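Local atomic coordinates of type IV secretion system protein DotB (Yersinia pseudotuberculosis IP 31758, PDB entry 6GEF), a protein that probably hydrolyses ATP as a hexameric AAA+ ATPase of the GspE family, powering a type IVb secretion system. Residues D55-Q60 with T145-M150. Residues are numbered along the deposited sequence; the frame is centred on the assembly and turned at random.
Sequences DIIIKQ and TAEIVM
The Glu147 side chain lies against that of Lys59, the two chains crossing at a slant: Glu147 CG rests on the aliphatic part of Lys59, 3.4 Å from Lys59 CB and also against Lys59 CG, with the flat carboxylate beyond this crossing. OE1 of Glu147 forms a salt bridge with Arg255 of the second subunit, and the Lys59 ammonium leads away to the carbonyl of Ile233 of that subunit; the two opposite charges, NZ of Lys59 and OE2 of Glu147, stay 6.6 Å apart. Ile57 and Val149 share this face, their CG2 methyls 4.4 Å from each other. On the opposite face Ile56 and Met150 run side by side. The Met150 chain leaves anti to its carbonyl carbon (chi1 -45°) and bends at its last torsion, which brings CE back to 3.6 Å from Ile56 CD1. Next along, Ile58 CD1 meets Ile148 CG2 at 4.1 Å, and Ile148 CD1 reaches the CB of Ile58. Strands 53-59 and 143-153 are central neighbours in the antiparallel sheet of the N-terminal domain, separate from the mixed sheet that carries the probable P-loop. Helices 38-50 and 82-93 cover the isoleucine-methionine face, with Phe48 on Ile56, Val45 on Met150 and Ile88 on Ile148. The Glu147 face instead packs on the second subunit around His211, Ile232 and Thr256, so a neighbouring ATPase domain abuts this sheet in the hexamer. Between the faces, Ile56 and Met150 exchange two backbone hydrogen bonds in an antiparallel hydrogen-bonded pair, as do Ile58 and Ile148; Ile148 N to Ile58 O spans 2.9 Å and is nearly straight at 178°. Ile57 and Val149 form the non-hydrogen-bonded pair between them, with Ile57 CA donating a C-H to Ile148 O at 3.4 Å.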
ATOM      1  N   ASP A  55      40.993  -8.868  14.349  1.00 60.03           N
ATOM      2  CA  ASP A  55      40.193  -9.640  13.390  1.00 60.13           C
ATOM      3  C   ASP A  55      41.092 -10.653  12.696  1.00 57.12           C
ATOM      4  O   ASP A  55      42.255 -10.386  12.434  1.00 54.51           O
ATOM      5  CB  ASP A  55      39.535  -8.738  12.311  1.00 61.97           C
ATOM      6  CG  ASP A  55      38.926  -7.468  12.889  1.00 65.37           C
ATOM      7  OD1 ASP A  55      39.702  -6.538  13.207  1.00 63.62           O
ATOM      8  OD2 ASP A  55      37.701  -7.439  13.094  1.00 74.73           O
ATOM      9  N   ILE A  56      40.536 -11.820  12.421  1.00 57.49           N
ATOM     10  CA  ILE A  56      41.212 -12.887  11.706  1.00 59.88           C
ATOM     11  C   ILE A  56      40.332 -13.278  10.513  1.00 57.90           C
ATOM     12  O   ILE A  56      39.114 -13.416  10.636  1.00 55.74           O
ATOM     13  CB  ILE A  56      41.479 -14.119  12.597  1.00 63.03           C
ATOM     14  CG1 ILE A  56      41.796 -15.335  11.712  1.00 66.63           C
ATOM     15  CG2 ILE A  56      40.347 -14.411  13.490  1.00 63.05           C
ATOM     16  CD1 ILE A  56      42.021 -16.615  12.481  1.00 76.11           C
ATOM     17  N   ILE A  57      40.961 -13.410   9.357  1.00 57.84           N
ATOM     18  CA  ILE A  57      40.292 -13.687   8.107  1.00 55.16           C
ATOM     19  C   ILE A  57      40.804 -14.996   7.566  1.00 53.86           C
ATOM     20  O   ILE A  57      42.005 -15.148   7.340  1.00 52.96           O
ATOM     21  CB  ILE A  57      40.524 -12.535   7.069  1.00 55.87           C
ATOM     22  CG1 ILE A  57      40.247 -11.187   7.728  1.00 57.23           C
ATOM     23  CG2 ILE A  57      39.625 -12.729   5.873  1.00 55.65           C
ATOM     24  CD1 ILE A  57      40.349 -10.035   6.763  1.00 59.55           C
ATOM     25  N   ILE A  58      39.896 -15.926   7.324  1.00 53.24           N
ATOM     26  CA  ILE A  58      40.192 -17.191   6.648  1.00 53.84           C
ATOM     27  C   ILE A  58      39.480 -17.171   5.311  1.00 53.51           C
ATOM     28  O   ILE A  58      38.253 -17.162   5.259  1.00 53.89           O
ATOM     29  CB  ILE A  58      39.761 -18.400   7.487  1.00 53.57           C
ATOM     30  CG1 ILE A  58      40.297 -18.301   8.920  1.00 53.33           C
ATOM     31  CG2 ILE A  58      40.200 -19.684   6.836  1.00 54.72           C
ATOM     32  CD1 ILE A  58      39.576 -17.329   9.818  1.00 52.40           C
ATOM     33  N   LYS A  59      40.261 -17.146   4.235  1.00 55.52           N
ATOM     34  CA  LYS A  59      39.713 -17.262   2.880  1.00 57.39           C
ATOM     35  C   LYS A  59      40.600 -18.191   2.074  1.00 57.24           C
ATOM     36  O   LYS A  59      41.812 -18.237   2.264  1.00 55.02           O
ATOM     37  CB  LYS A  59      39.628 -15.898   2.194  1.00 59.18           C
ATOM     38  CG  LYS A  59      38.797 -15.905   0.941  1.00 62.26           C
ATOM     39  CD  LYS A  59      38.913 -14.548   0.217  1.00 66.41           C
ATOM     40  CE  LYS A  59      40.134 -14.496  -0.690  1.00 70.61           C
ATOM     41  NZ  LYS A  59      39.784 -13.806  -1.988  1.00 74.21           N
ATOM     42  N   GLN A  60      39.972 -18.931   1.162  1.00 59.22           N
ATOM     43  CA  GLN A  60      40.706 -19.733   0.186  1.00 62.62           C
ATOM     44  C   GLN A  60      41.727 -18.867  -0.599  1.00 66.20           C
ATOM     45  O   GLN A  60      41.503 -17.651  -0.760  1.00 66.91           O
ATOM     46  CB  GLN A  60      39.753 -20.382  -0.792  1.00 64.27           C
ATOM     47  CG  GLN A  60      40.326 -21.581  -1.516  1.00 67.28           C
ATOM     48  CD  GLN A  60      41.279 -21.209  -2.674  1.00 69.17           C
ATOM     49  OE1 GLN A  60      41.385 -20.048  -3.092  1.00 71.13           O
ATOM     50  NE2 GLN A  60      41.979 -22.184  -3.160  1.00 69.78           N
ATOM     51  N   THR A 145      32.974 -20.361  -2.546  1.00 68.38           N
ATOM     52  CA  THR A 145      33.549 -20.778  -1.287  1.00 67.89           C
ATOM     53  C   THR A 145      32.988 -19.912  -0.161  1.00 64.79           C
ATOM     54  O   THR A 145      32.190 -19.022  -0.365  1.00 61.74           O
ATOM     55  CB  THR A 145      35.094 -20.702  -1.337  1.00 71.07           C
ATOM     56  OG1 THR A 145      35.614 -20.610  -0.003  1.00 73.59           O
ATOM     57  CG2 THR A 145      35.543 -19.480  -2.132  1.00 73.21           C
ATOM     58  N   ALA A 146      33.439 -20.210   1.055  1.00 64.93           N
ATOM     59  CA  ALA A 146      33.200 -19.362   2.214  1.00 61.56           C
ATOM     60  C   ALA A 146      34.381 -18.421   2.445  1.00 56.63           C
ATOM     61  O   ALA A 146      35.515 -18.727   2.116  1.00 51.68           O
ATOM     62  CB  ALA A 146      32.983 -20.247   3.442  1.00 64.63           C
ATOM     63  N   GLU A 147      34.064 -17.281   3.007  1.00 58.46           N
ATOM     64  CA  GLU A 147      35.052 -16.455   3.736  1.00 60.78           C
ATOM     65  C   GLU A 147      34.608 -16.356   5.184  1.00 58.14           C
ATOM     66  O   GLU A 147      33.434 -16.086   5.459  1.00 60.37           O
ATOM     67  CB  GLU A 147      35.157 -15.051   3.118  1.00 62.56           C
ATOM     68  CG  GLU A 147      36.589 -14.586   2.925  1.00 69.09           C
ATOM     69  CD  GLU A 147      36.909 -13.351   3.719  1.00 75.78           C
ATOM     70  OE1 GLU A 147      36.104 -12.390   3.676  1.00 77.19           O
ATOM     71  OE2 GLU A 147      37.979 -13.323   4.360  1.00 88.15           O
ATOM     72  N   ILE A 148      35.544 -16.559   6.092  1.00 55.65           N
ATOM     73  CA  ILE A 148      35.293 -16.476   7.529  1.00 55.84           C
ATOM     74  C   ILE A 148      36.008 -15.241   8.066  1.00 52.08           C
ATOM     75  O   ILE A 148      37.187 -15.009   7.759  1.00 49.43           O
ATOM     76  CB  ILE A 148      35.779 -17.736   8.269  1.00 55.84           C
ATOM     77  CG1 ILE A 148      35.083 -18.983   7.718  1.00 59.54           C
ATOM     78  CG2 ILE A 148      35.527 -17.611   9.748  1.00 55.19           C
ATOM     79  CD1 ILE A 148      36.032 -20.163   7.519  1.00 62.71           C
ATOM     80  N   VAL A 149      35.288 -14.448   8.854  1.00 49.90           N
ATOM     81  CA  VAL A 149      35.855 -13.337   9.594  1.00 51.13           C
ATOM     82  C   VAL A 149      35.500 -13.481  11.055  1.00 51.35           C
ATOM     83  O   VAL A 149      34.337 -13.629  11.401  1.00 50.96           O
ATOM     84  CB  VAL A 149      35.334 -11.986   9.043  1.00 49.44           C
ATOM     85  CG1 VAL A 149      35.950 -10.825   9.803  1.00 48.66           C
ATOM     86  CG2 VAL A 149      35.698 -11.841   7.566  1.00 48.35           C
ATOM     87  N   MET A 150      36.514 -13.462  11.910  1.00 55.70           N
ATOM     88  CA  MET A 150      36.347 -13.571  13.357  1.00 58.58           C
ATOM     89  C   MET A 150      36.839 -12.289  14.002  1.00 56.95           C
ATOM     90  O   MET A 150      37.957 -11.851  13.751  1.00 56.82           O
ATOM     91  CB  MET A 150      37.138 -14.759  13.921  1.00 60.16           C
ATOM     92  CG  MET A 150      36.986 -16.039  13.105  1.00 61.12           C
ATOM     93  SD  MET A 150      37.301 -17.517  14.145  1.00 65.85           S
ATOM     94  CE  MET A 150      39.017 -17.278  14.429  1.00 62.65           C
TER